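Long-range contacts in exported protein (Bacteroides fragilis, PDB 4I17), which is of unknown function but carries tetratricopeptide (TPR) repeats, a helical architecture that commonly serves as a scaffold for binding other proteins or peptides: residues L10-N15 / K29-Y33; Y23-F27 / C51-K57; A45-V50 / Y64-A68; Y79-S83 / T98-G102. One frame throughout, in Å; residues are numbered along the deposited sequence.

The four contacts follow the N-terminal part of an all-helical chain, from helix 7-19 to helix 92-105. Contacts 1, 3 and 4 come in series along the sequence, each joining two consecutive antiparallel helices. Contact 2 crosses contacts 1 and 3 in chain order, linking the start of helix 23-36 to the end of helix 42-54 and the turn that follows it. Centres of contacts 1 and 2 lie about 12 Å apart, those of 2 and 3 about 11 Å, and those of 3 and 4 about 13 Å, whereas 1 and 4 are about 25 Å apart. Contacts 3 and 4 are joined by the Asp66-Lys82 salt bridge. Together they show how successive helices extend an elongated TPR array.

Contact 1 of 4, residues L10-N15 / K29-Y33; sequences LKNEGN and KYSEY
Lys29 and Leu10 bury the most surface here, and they meet at about a right angle. The CB of Lys29 sits 3.4 Å from the Leu10 carbonyl O and also packs on the backbone N of Gly14. From there the lysine chain bends at its second torsion (chi2 -67°), and its methylenes run past Glu13 CB until NZ forms a salt bridge with Glu13 OE1 at 3.0 Å. The ammonium group approaches this oxygen from above the carboxylate plane. Leu10 turns its two methyl groups to different partners: Leu10 CD1 lies against Glu32 CG at 3.7 Å, while CD2 reaches Lys29 CD; its CB faces Tyr33 CB.

Tyr30 reaches across beside Gly14, whose CA makes an off-centre CH-pi contact with the ring, consistent with the close approach of the segment axes, 8.1 Å. At the far end, Tyr30 OH donates to Asn15 OD1 over 2.7 Å, in the carbonyl plane and on a lone pair, so the bond holds the phenol end against the opposing helix. Farther along, Lys11 runs beside Tyr33, with its CB over the ring centre, 3.8 Å from the centroid. The Tyr33 hydroxyl is hydrogen-bonded to Asp41. Thr44 and Cys48 of helix 42-54 touch the Tyr30 side chain, bringing a third helix to the pair. The axes of segments 10-15 and 29-33 lie at 158°, and helices 7-19 and 23-36 show the close antiparallel packing over a small residue that characterises TPR folds.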
loop_
_atom_site.group_PDB
_atom_site.type_symbol
_atom_site.label_atom_id
_atom_site.label_comp_id
_atom_site.label_asym_id
_atom_site.label_seq_id
_atom_site.Cartn_x
_atom_site.Cartn_y
_atom_site.Cartn_z
ATOM N N LEU A 10 -32.702 -19.435 6.880
ATOM C CA LEU A 10 -31.846 -18.916 5.782
ATOM C C LEU A 10 -30.395 -18.913 6.182
ATOM O O LEU A 10 -29.549 -19.313 5.387
ATOM C CB LEU A 10 -32.255 -17.515 5.351
ATOM C CG LEU A 10 -33.615 -17.387 4.683
ATOM C CD1 LEU A 10 -34.047 -15.937 4.664
ATOM C CD2 LEU A 10 -33.597 -17.948 3.255
ATOM N N LYS A 11 -30.085 -18.485 7.414
ATOM C CA LYS A 11 -28.682 -18.492 7.855
ATOM C C LYS A 11 -28.129 -19.940 7.903
ATOM O O LYS A 11 -26.993 -20.166 7.494
ATOM C CB LYS A 11 -28.559 -17.823 9.218
ATOM C CG LYS A 11 -27.125 -17.779 9.755
ATOM C CD LYS A 11 -27.127 -17.254 11.152
ATOM C CE LYS A 11 -25.748 -17.231 11.752
ATOM N NZ LYS A 11 -25.806 -17.004 13.227
ATOM N N ASN A 12 -28.926 -20.907 8.383
ATOM C CA ASN A 12 -28.493 -22.315 8.451
ATOM C C ASN A 12 -28.263 -22.865 7.048
ATOM O O ASN A 12 -27.281 -23.598 6.843
ATOM C CB ASN A 12 -29.514 -23.197 9.212
ATOM C CG ASN A 12 -29.521 -22.936 10.695
ATOM O OD1 ASN A 12 -28.525 -22.514 11.281
ATOM N ND2 ASN A 12 -30.642 -23.212 11.345
ATOM N N GLU A 13 -29.154 -22.521 6.089
ATOM C CA GLU A 13 -29.014 -22.923 4.673
ATOM C C GLU A 13 -27.734 -22.311 4.076
ATOM O O GLU A 13 -27.050 -22.988 3.316
ATOM C CB GLU A 13 -30.236 -22.511 3.832
ATOM C CG GLU A 13 -31.451 -23.374 4.144
ATOM C CD GLU A 13 -32.802 -22.975 3.576
ATOM O OE1 GLU A 13 -32.918 -21.878 2.981
ATOM O OE2 GLU A 13 -33.761 -23.759 3.761
ATOM N N GLY A 14 -27.452 -21.036 4.390
ATOM C CA GLY A 14 -26.222 -20.376 3.925
ATOM C C GLY A 14 -24.983 -21.048 4.501
ATOM O O GLY A 14 -24.009 -21.276 3.779
ATOM N N ASN A 15 -25.020 -21.401 5.811
ATOM C CA ASN A 15 -23.917 -22.134 6.462
ATOM C C ASN A 15 -23.691 -23.472 5.777
ATOM O O ASN A 15 -22.534 -23.849 5.541
ATOM C CB ASN A 15 -24.189 -22.358 7.942
ATOM C CG ASN A 15 -24.182 -21.104 8.791
ATOM O OD1 ASN A 15 -23.631 -20.070 8.426
ATOM N ND2 ASN A 15 -24.783 -21.206 9.967
ATOM N N LYS A 29 -28.453 -16.939 0.321
ATOM C CA LYS A 29 -29.096 -17.186 1.617
ATOM C C LYS A 29 -28.688 -16.150 2.662
ATOM O O LYS A 29 -29.551 -15.626 3.366
ATOM C CB LYS A 29 -28.754 -18.591 2.117
ATOM C CG LYS A 29 -29.235 -19.705 1.193
ATOM C CD LYS A 29 -30.746 -19.788 1.155
ATOM C CE LYS A 29 -31.202 -20.830 0.145
ATOM N NZ LYS A 29 -32.689 -20.932 0.118
ATOM N N TYR A 30 -27.386 -15.826 2.741
ATOM C CA TYR A 30 -26.925 -14.846 3.721
ATOM C C TYR A 30 -27.454 -13.464 3.392
ATOM O O TYR A 30 -27.784 -12.722 4.313
ATOM C CB TYR A 30 -25.395 -14.781 3.766
ATOM C CG TYR A 30 -24.671 -15.966 4.364
ATOM C CD1 TYR A 30 -25.251 -16.735 5.366
ATOM C CD2 TYR A 30 -23.369 -16.273 3.975
ATOM C CE1 TYR A 30 -24.543 -17.761 5.990
ATOM C CE2 TYR A 30 -22.661 -17.310 4.576
ATOM C CZ TYR A 30 -23.258 -18.066 5.558
ATOM O OH TYR A 30 -22.538 -19.056 6.155
ATOM N N SER A 31 -27.431 -13.060 2.106
ATOM C CA SER A 31 -27.894 -11.700 1.776
ATOM C C SER A 31 -29.374 -11.528 2.140
ATOM O O SER A 31 -29.737 -10.497 2.694
ATOM C CB SER A 31 -27.661 -11.351 0.312
ATOM O OG SER A 31 -28.313 -12.288 -0.521
ATOM N N GLU A 32 -30.187 -12.565 1.919
ATOM C CA GLU A 32 -31.611 -12.524 2.272
ATOM C C GLU A 32 -31.773 -12.498 3.788
ATOM O O GLU A 32 -32.556 -11.713 4.297
ATOM C CB GLU A 32 -32.363 -13.721 1.661
ATOM C CG GLU A 32 -33.882 -13.605 1.779
ATOM C CD GLU A 32 -34.564 -12.397 1.151
ATOM O OE1 GLU A 32 -34.051 -11.864 0.138
ATOM O OE2 GLU A 32 -35.644 -12.008 1.653
ATOM N N TYR A 33 -30.997 -13.311 4.509
ATOM C CA TYR A 33 -31.047 -13.332 5.979
ATOM C C TYR A 33 -30.711 -11.959 6.550
ATOM O O TYR A 33 -31.440 -11.465 7.413
ATOM C CB TYR A 33 -30.063 -14.393 6.480
ATOM C CG TYR A 33 -29.642 -14.217 7.917
ATOM C CD1 TYR A 33 -30.487 -14.576 8.960
ATOM C CD2 TYR A 33 -28.356 -13.781 8.236
ATOM C CE1 TYR A 33 -30.088 -14.447 10.292
ATOM C CE2 TYR A 33 -27.948 -13.649 9.560
ATOM C CZ TYR A 33 -28.811 -13.996 10.582
ATOM O OH TYR A 33 -28.390 -13.886 11.878
#

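Contact 2 of 4, residues Y23-F27 / C51-K57; sequences YAVAF and CADNIKK. With SO4 (sulfate ion), chain C.
Ala24, whose CB rests against Ile55 CG2, gives its backbone N-H to sulfate O1 at 2.7 Å, and the neighbouring N of Tyr23 donates to sulfate O2 at 3.1 Å. Both amides belong to the first turn of helix 23-36, where N-H groups point out of the helix and the helix dipole would favour an anion. The sulfate, probably from the crystallisation liquor, also lies near Ile55 CG2.

Beside it, the Tyr23 ring is covered on one face by the Asn54 amide: ND2 stands 3.1 Å above the plane, over the ring centre, with amide and ring planes 68° apart. Cys51 SG approaches the same ring obliquely, 4.0 Å from Tyr23 CD1, and also packs on Ala26 CB.

At the other end of the interface, Phe27 swings its ring out with CG anti to the backbone N (chi1 170°), which brings Phe27 CD1 to 3.7 Å from Ala52 CB. Ile55 CD1 meets Phe27 CB, the two side chains crossing at about a right angle. Tyr64 of helix 58-70 touches the Phe27 ring as well.

Ile55 is placed by the end of helix 42-54, where Lys57 N bonds to Ala52 O and Lys56 N to Asp53 O, with Lys56 at positive phi: a Schellman motif closing a helix beside the N-terminus of another, within a TPR array.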
loop_
_atom_site.group_PDB
_atom_site.type_symbol
_atom_site.label_atom_id
_atom_site.label_comp_id
_atom_site.label_asym_id
_atom_site.label_seq_id
_atom_site.Cartn_x
_atom_site.Cartn_y
_atom_site.Cartn_z
ATOM N N TYR A 23 -20.430 -21.004 -2.840
ATOM C CA TYR A 23 -20.450 -19.581 -2.490
ATOM C C TYR A 23 -21.647 -18.843 -3.067
ATOM O O TYR A 23 -22.125 -17.919 -2.409
ATOM C CB TYR A 23 -19.173 -18.886 -2.946
ATOM C CG TYR A 23 -17.902 -19.539 -2.438
ATOM C CD1 TYR A 23 -17.641 -19.641 -1.067
ATOM C CD2 TYR A 23 -16.923 -19.978 -3.323
ATOM C CE1 TYR A 23 -16.441 -20.191 -0.597
ATOM C CE2 TYR A 23 -15.715 -20.499 -2.868
ATOM C CZ TYR A 23 -15.474 -20.605 -1.508
ATOM O OH TYR A 23 -14.258 -21.111 -1.096
ATOM N N ALA A 24 -22.164 -19.247 -4.271
ATOM C CA ALA A 24 -23.322 -18.533 -4.859
ATOM C C ALA A 24 -24.572 -18.736 -4.011
ATOM O O ALA A 24 -25.328 -17.784 -3.782
ATOM C CB ALA A 24 -23.596 -19.026 -6.262
ATOM N N VAL A 25 -24.817 -19.969 -3.565
ATOM C CA VAL A 25 -25.973 -20.225 -2.699
ATOM C C VAL A 25 -25.757 -19.546 -1.341
ATOM O O VAL A 25 -26.712 -18.995 -0.787
ATOM C CB VAL A 25 -26.271 -21.733 -2.516
ATOM C CG1 VAL A 25 -27.369 -21.943 -1.453
ATOM C CG2 VAL A 25 -26.703 -22.331 -3.848
ATOM N N ALA A 26 -24.545 -19.623 -0.780
ATOM C CA ALA A 26 -24.303 -19.007 0.537
ATOM C C ALA A 26 -24.567 -17.519 0.441
ATOM O O ALA A 26 -25.230 -16.950 1.295
ATOM C CB ALA A 26 -22.879 -19.278 0.999
ATOM N N PHE A 27 -24.124 -16.892 -0.654
ATOM C CA PHE A 27 -24.366 -15.451 -0.823
ATOM C C PHE A 27 -25.884 -15.194 -0.878
ATOM O O PHE A 27 -26.341 -14.296 -0.193
ATOM C CB PHE A 27 -23.655 -14.897 -2.075
ATOM C CG PHE A 27 -24.084 -13.486 -2.382
ATOM C CD1 PHE A 27 -23.555 -12.412 -1.671
ATOM C CD2 PHE A 27 -25.069 -13.234 -3.324
ATOM C CE1 PHE A 27 -24.004 -11.111 -1.907
ATOM C CE2 PHE A 27 -25.522 -11.931 -3.551
ATOM C CZ PHE A 27 -24.984 -10.885 -2.837
ATOM N N CYS A 51 -18.110 -14.445 0.236
ATOM C CA CYS A 51 -18.884 -15.184 -0.784
ATOM C C CYS A 51 -19.139 -14.295 -2.001
ATOM O O CYS A 51 -18.983 -14.756 -3.137
ATOM C CB CYS A 51 -20.189 -15.705 -0.190
ATOM S SG CYS A 51 -19.948 -17.066 0.970
ATOM N N ALA A 52 -19.583 -13.049 -1.773
ATOM C CA ALA A 52 -19.851 -12.087 -2.879
ATOM C C ALA A 52 -18.609 -11.853 -3.721
ATOM O O ALA A 52 -18.678 -11.824 -4.956
ATOM C CB ALA A 52 -20.345 -10.757 -2.317
ATOM N N ASP A 53 -17.449 -11.713 -3.067
ATOM C CA ASP A 53 -16.220 -11.462 -3.805
ATOM C C ASP A 53 -15.873 -12.708 -4.609
ATOM O O ASP A 53 -15.476 -12.566 -5.767
ATOM C CB ASP A 53 -15.092 -11.079 -2.853
ATOM C CG ASP A 53 -13.825 -10.731 -3.599
ATOM O OD1 ASP A 53 -13.761 -9.615 -4.173
ATOM O OD2 ASP A 53 -12.937 -11.595 -3.679
ATOM N N ASN A 54 -16.120 -13.926 -4.024
ATOM C CA ASN A 54 -15.794 -15.200 -4.694
ATOM C C ASN A 54 -16.649 -15.411 -5.939
ATOM O O ASN A 54 -16.206 -16.071 -6.867
ATOM C CB ASN A 54 -15.951 -16.398 -3.758
ATOM C CG ASN A 54 -15.024 -16.438 -2.561
ATOM O OD1 ASN A 54 -14.074 -15.672 -2.423
ATOM N ND2 ASN A 54 -15.317 -17.314 -1.624
ATOM N N ILE A 55 -17.854 -14.837 -5.983
ATOM C CA ILE A 55 -18.714 -15.034 -7.152
ATOM C C ILE A 55 -18.736 -13.772 -8.035
ATOM O O ILE A 55 -19.550 -13.657 -8.953
ATOM C CB ILE A 55 -20.125 -15.513 -6.757
ATOM C CG1 ILE A 55 -20.866 -14.436 -5.913
ATOM C CG2 ILE A 55 -20.049 -16.885 -6.042
ATOM C CD1 ILE A 55 -22.290 -14.814 -5.469
ATOM N N LYS A 56 -17.781 -12.872 -7.798
ATOM C CA LYS A 56 -17.533 -11.664 -8.581
ATOM C C LYS A 56 -18.603 -10.570 -8.444
ATOM O O LYS A 56 -18.735 -9.736 -9.335
ATOM C CB LYS A 56 -17.291 -12.000 -10.072
ATOM C CG LYS A 56 -16.138 -12.985 -10.245
ATOM C CD LYS A 56 -15.857 -13.295 -11.702
ATOM C CE LYS A 56 -14.797 -14.355 -11.822
ATOM N NZ LYS A 56 -13.446 -13.816 -11.516
ATOM N N LYS A 57 -19.321 -10.541 -7.321
ATOM C CA LYS A 57 -20.281 -9.473 -7.023
ATOM C C LYS A 57 -19.492 -8.494 -6.148
ATOM O O LYS A 57 -19.668 -8.438 -4.920
ATOM C CB LYS A 57 -21.550 -10.041 -6.345
ATOM C CG LYS A 57 -22.287 -11.093 -7.193
ATOM C CD LYS A 57 -23.634 -11.462 -6.540
ATOM C CE LYS A 57 -24.425 -12.513 -7.300
ATOM N NZ LYS A 57 -24.809 -12.068 -8.660
HETATM S S SO4 C . -19.925 -21.304 -6.586
HETATM O O1 SO4 C . -21.212 -21.049 -6.078
HETATM O O2 SO4 C . -18.929 -21.308 -5.522
HETATM O O3 SO4 C . -19.890 -22.620 -7.225
HETATM O O4 SO4 C . -19.597 -20.290 -7.593
#

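Contact 3 of 4, residues A45-V50 / Y64-A68; sequences AYNCGV and YFDIA
Tyr64 begins its run across the interface at CB, which lies 3.4 Å from the carbonyl O of Ala45 and 3.6 Å from Gly49 N. With CG turned away from the carbonyl carbon (chi1 -71°), the ring then passes Cys48, whose SG sits over the centre of one face, 3.7 Å from the centroid and only 5° off the ring normal. The sulfur is thus almost equidistant from all six ring carbons, a Cys sulfur-aromatic contact. At the tip, the hydroxyl lies by the side chain of Ser31 on helix 23-36, a helix whose Phe27 and Tyr30 also touch Cys48.

Phe65, the next residue, lies over Gly49 CA, which is 3.9 Å from the centroid of its ring, and Phe65 CZ comes within 3.4 Å of Val50 N. Tyr46 meets the Phe65 ring at its edge through CE1, which is 3.6 Å from Phe65 CE1; the two ring planes stand 58° apart. Ala45 CB closes the contact against Ile67 CG2 at 3.7 Å.

No hydrogen bond crosses the segments; side chains pack on one another and on the backbone. Gly49 meets both aromatic residues, consistent with the 7.6 Å approach of the axes of segments 45-50 and 64-68. Helices 42-54 and 58-70 thereby form the tight antiparallel pairing, small residues facing large aromatic ones, expected of a TPR fold.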
loop_
_atom_site.group_PDB
_atom_site.type_symbol
_atom_site.label_atom_id
_atom_site.label_comp_id
_atom_site.label_asym_id
_atom_site.label_seq_id
_atom_site.Cartn_x
_atom_site.Cartn_y
_atom_site.Cartn_z
ATOM N N ALA A 45 -22.300 -11.146 8.008
ATOM C CA ALA A 45 -21.967 -10.102 7.018
ATOM C C ALA A 45 -20.551 -10.289 6.440
ATOM O O ALA A 45 -20.380 -10.165 5.229
ATOM C CB ALA A 45 -22.088 -8.726 7.636
ATOM N N TYR A 46 -19.555 -10.599 7.292
ATOM C CA TYR A 46 -18.198 -10.830 6.838
ATOM C C TYR A 46 -18.199 -12.048 5.869
ATOM O O TYR A 46 -17.649 -11.967 4.771
ATOM C CB TYR A 46 -17.230 -11.028 8.036
ATOM C CG TYR A 46 -15.839 -11.380 7.543
ATOM C CD1 TYR A 46 -14.971 -10.390 7.085
ATOM C CD2 TYR A 46 -15.452 -12.708 7.386
ATOM C CE1 TYR A 46 -13.750 -10.711 6.506
ATOM C CE2 TYR A 46 -14.231 -13.042 6.811
ATOM C CZ TYR A 46 -13.389 -12.036 6.360
ATOM O OH TYR A 46 -12.181 -12.335 5.791
ATOM N N ASN A 47 -18.836 -13.168 6.275
ATOM C CA ASN A 47 -18.869 -14.356 5.413
ATOM C C ASN A 47 -19.541 -14.046 4.089
ATOM O O ASN A 47 -19.097 -14.527 3.053
ATOM C CB ASN A 47 -19.623 -15.494 6.112
ATOM C CG ASN A 47 -18.802 -16.153 7.186
ATOM O OD1 ASN A 47 -17.560 -16.099 7.197
ATOM N ND2 ASN A 47 -19.473 -16.829 8.084
ATOM N N CYS A 48 -20.615 -13.233 4.132
ATOM C CA CYS A 48 -21.384 -12.852 2.937
ATOM C C CYS A 48 -20.500 -12.036 1.991
ATOM O O CYS A 48 -20.514 -12.289 0.784
ATOM C CB CYS A 48 -22.645 -12.090 3.332
ATOM S SG CYS A 48 -23.854 -11.907 1.990
ATOM N N GLY A 49 -19.683 -11.126 2.542
ATOM C CA GLY A 49 -18.739 -10.321 1.743
ATOM C C GLY A 49 -17.733 -11.183 1.008
ATOM O O GLY A 49 -17.475 -10.962 -0.187
ATOM N N VAL A 50 -17.165 -12.194 1.710
ATOM C CA VAL A 50 -16.202 -13.134 1.085
ATOM C C VAL A 50 -16.914 -13.909 -0.045
ATOM O O VAL A 50 -16.357 -14.050 -1.137
ATOM C CB VAL A 50 -15.581 -14.107 2.104
ATOM C CG1 VAL A 50 -14.619 -15.091 1.404
ATOM C CG2 VAL A 50 -14.866 -13.337 3.229
ATOM N N TYR A 64 -21.153 -5.563 2.181
ATOM C CA TYR A 64 -21.176 -6.471 3.324
ATOM C C TYR A 64 -19.951 -6.281 4.220
ATOM O O TYR A 64 -20.113 -6.255 5.439
ATOM C CB TYR A 64 -21.341 -7.938 2.893
ATOM C CG TYR A 64 -22.746 -8.136 2.384
ATOM C CD1 TYR A 64 -23.836 -8.065 3.249
ATOM C CD2 TYR A 64 -23.002 -8.264 1.023
ATOM C CE1 TYR A 64 -25.147 -8.130 2.767
ATOM C CE2 TYR A 64 -24.306 -8.346 0.533
ATOM C CZ TYR A 64 -25.372 -8.272 1.406
ATOM O OH TYR A 64 -26.642 -8.335 0.902
ATOM N N PHE A 65 -18.750 -6.101 3.649
ATOM C CA PHE A 65 -17.597 -5.839 4.541
ATOM C C PHE A 65 -17.823 -4.530 5.333
ATOM O O PHE A 65 -17.406 -4.443 6.481
ATOM C CB PHE A 65 -16.303 -5.784 3.742
ATOM C CG PHE A 65 -15.892 -7.124 3.171
ATOM C CD1 PHE A 65 -15.665 -8.220 4.008
ATOM C CD2 PHE A 65 -15.686 -7.282 1.797
ATOM C CE1 PHE A 65 -15.218 -9.432 3.488
ATOM C CE2 PHE A 65 -15.235 -8.497 1.280
ATOM C CZ PHE A 65 -14.984 -9.560 2.133
ATOM N N ASP A 66 -18.532 -3.549 4.745
ATOM C CA ASP A 66 -18.835 -2.282 5.425
ATOM C C ASP A 66 -19.703 -2.516 6.679
ATOM O O ASP A 66 -19.547 -1.804 7.667
ATOM C CB ASP A 66 -19.571 -1.329 4.468
ATOM C CG ASP A 66 -18.737 -0.220 3.851
ATOM O OD1 ASP A 66 -17.824 0.298 4.543
ATOM O OD2 ASP A 66 -19.067 0.210 2.719
ATOM N N ILE A 67 -20.618 -3.498 6.627
ATOM C CA ILE A 67 -21.498 -3.865 7.751
ATOM C C ILE A 67 -20.610 -4.355 8.871
ATOM O O ILE A 67 -20.738 -3.892 10.004
ATOM C CB ILE A 67 -22.599 -4.900 7.374
ATOM C CG1 ILE A 67 -23.591 -4.308 6.329
ATOM C CG2 ILE A 67 -23.363 -5.386 8.634
ATOM C CD1 ILE A 67 -24.592 -5.345 5.725
ATOM N N ALA A 68 -19.679 -5.261 8.562
ATOM C CA ALA A 68 -18.736 -5.766 9.567
ATOM C C ALA A 68 -17.909 -4.620 10.138
ATOM O O ALA A 68 -17.732 -4.542 11.358
ATOM C CB ALA A 68 -17.826 -6.831 8.953
#

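Contact 4 of 4, residues Y79-S83 / T98-G102; sequences YIGKS and TLTEG
Tyr79 and Gly102 face each other where segments 79-83 and 98-102 lie at 171°; antiparallel neighbouring helices of this kind, here 75-88 and 92-105, build a TPR fold. The axes of the two segments approach to 9.0 Å, with Tyr79 and Thr98 giving most to the interface.

The CH-pi contact is the central one. Gly102 CA stands 3.5 Å above the Tyr79 ring plane, over its centre, so the glycine CA lies against the ring face. Glu101 adds its CB at 3.9 Å from Tyr79 CE1, although its carboxylate leads elsewhere. Beyond the pair, Ile69 of helix 58-70 and Ala105 also touch the tyrosine.

Van der Waals packing centres on the Thr98 methyl. Directed at the opposing helix, Thr98 CG2 lies 3.6 Å from the carbonyl O of Tyr79 and 3.8 Å from Lys82 CB. The extended Lys82 chain passes it at about a right angle before NZ reaches its salt-bridge partner Asp66 on helix 58-70.

As for polar groups, no hydrogen bond crosses between the segments; Lys82 NZ has its partner on helix 58-70, and Thr98 OG1 finds one within its own helix. Thr98 thus divides its branches: while CG2 packs across the interface, its OG1 is hydrogen-bonded to the carbonyl O of Glu94, one turn earlier in the same helix.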
loop_
_atom_site.group_PDB
_atom_site.type_symbol
_atom_site.label_atom_id
_atom_site.label_comp_id
_atom_site.label_asym_id
_atom_site.label_seq_id
_atom_site.Cartn_x
_atom_site.Cartn_y
_atom_site.Cartn_z
ATOM N N TYR A 79 -11.510 -4.689 6.500
ATOM C CA TYR A 79 -10.891 -3.651 5.644
ATOM C C TYR A 79 -10.134 -4.278 4.477
ATOM O O TYR A 79 -10.186 -3.733 3.385
ATOM C CB TYR A 79 -9.918 -2.764 6.430
ATOM C CG TYR A 79 -10.622 -1.652 7.173
ATOM C CD1 TYR A 79 -11.149 -0.553 6.492
ATOM C CD2 TYR A 79 -10.786 -1.705 8.549
ATOM C CE1 TYR A 79 -11.809 0.471 7.173
ATOM C CE2 TYR A 79 -11.419 -0.673 9.246
ATOM C CZ TYR A 79 -11.933 0.408 8.551
ATOM O OH TYR A 79 -12.557 1.418 9.233
ATOM N N ILE A 80 -9.425 -5.405 4.705
ATOM C CA ILE A 80 -8.657 -6.088 3.654
ATOM C C ILE A 80 -9.626 -6.600 2.605
ATOM O O ILE A 80 -9.389 -6.420 1.410
ATOM C CB ILE A 80 -7.753 -7.206 4.227
ATOM C CG1 ILE A 80 -6.597 -6.605 5.040
ATOM C CG2 ILE A 80 -7.227 -8.162 3.114
ATOM C CD1 ILE A 80 -5.952 -7.607 6.022
ATOM N N GLY A 81 -10.739 -7.177 3.069
ATOM C CA GLY A 81 -11.785 -7.672 2.185
ATOM C C GLY A 81 -12.390 -6.577 1.329
ATOM O O GLY A 81 -12.581 -6.767 0.133
ATOM N N LYS A 82 -12.719 -5.443 1.940
ATOM C CA LYS A 82 -13.290 -4.311 1.223
ATOM C C LYS A 82 -12.280 -3.790 0.198
ATOM O O LYS A 82 -12.662 -3.545 -0.950
ATOM C CB LYS A 82 -13.690 -3.197 2.197
ATOM C CG LYS A 82 -14.510 -2.124 1.516
ATOM C CD LYS A 82 -14.997 -1.102 2.519
ATOM C CE LYS A 82 -15.705 0.017 1.816
ATOM N NZ LYS A 82 -15.920 1.157 2.737
ATOM N N SER A 83 -10.995 -3.646 0.605
ATOM C CA SER A 83 -9.947 -3.176 -0.315
ATOM C C SER A 83 -9.817 -4.140 -1.494
ATOM O O SER A 83 -9.746 -3.695 -2.641
ATOM C CB SER A 83 -8.607 -3.031 0.408
ATOM O OG SER A 83 -7.946 -4.273 0.590
ATOM N N THR A 98 -9.222 2.742 1.167
ATOM C CA THR A 98 -9.729 1.761 2.139
ATOM C C THR A 98 -8.603 1.269 3.003
ATOM O O THR A 98 -8.761 1.216 4.224
ATOM C CB THR A 98 -10.451 0.588 1.445
ATOM O OG1 THR A 98 -11.471 1.126 0.611
ATOM C CG2 THR A 98 -11.116 -0.346 2.451
ATOM N N LEU A 99 -7.457 0.916 2.398
ATOM C CA LEU A 99 -6.327 0.492 3.231
ATOM C C LEU A 99 -5.900 1.605 4.184
ATOM O O LEU A 99 -5.495 1.304 5.305
ATOM C CB LEU A 99 -5.132 0.054 2.374
ATOM C CG LEU A 99 -5.331 -1.250 1.570
ATOM C CD1 LEU A 99 -4.141 -1.470 0.642
ATOM C CD2 LEU A 99 -5.463 -2.465 2.508
ATOM N N THR A 100 -5.976 2.888 3.741
ATOM C CA THR A 100 -5.580 4.044 4.560
ATOM C C THR A 100 -6.517 4.131 5.765
ATOM O O THR A 100 -6.058 4.337 6.886
ATOM C CB THR A 100 -5.536 5.328 3.720
ATOM O OG1 THR A 100 -4.655 5.121 2.605
ATOM C CG2 THR A 100 -5.042 6.545 4.531
ATOM N N GLU A 101 -7.830 3.965 5.536
ATOM C CA GLU A 101 -8.825 3.943 6.608
ATOM C C GLU A 101 -8.532 2.776 7.561
ATOM O O GLU A 101 -8.561 2.959 8.763
ATOM C CB GLU A 101 -10.247 3.817 6.029
ATOM C CG GLU A 101 -10.773 5.113 5.425
ATOM C CD GLU A 101 -10.715 6.325 6.342
ATOM O OE1 GLU A 101 -11.255 6.249 7.470
ATOM O OE2 GLU A 101 -10.095 7.339 5.943
ATOM N N GLY A 102 -8.155 1.626 7.010
ATOM C CA GLY A 102 -7.823 0.447 7.805
ATOM C C GLY A 102 -6.603 0.620 8.685
ATOM O O GLY A 102 -6.650 0.221 9.844
#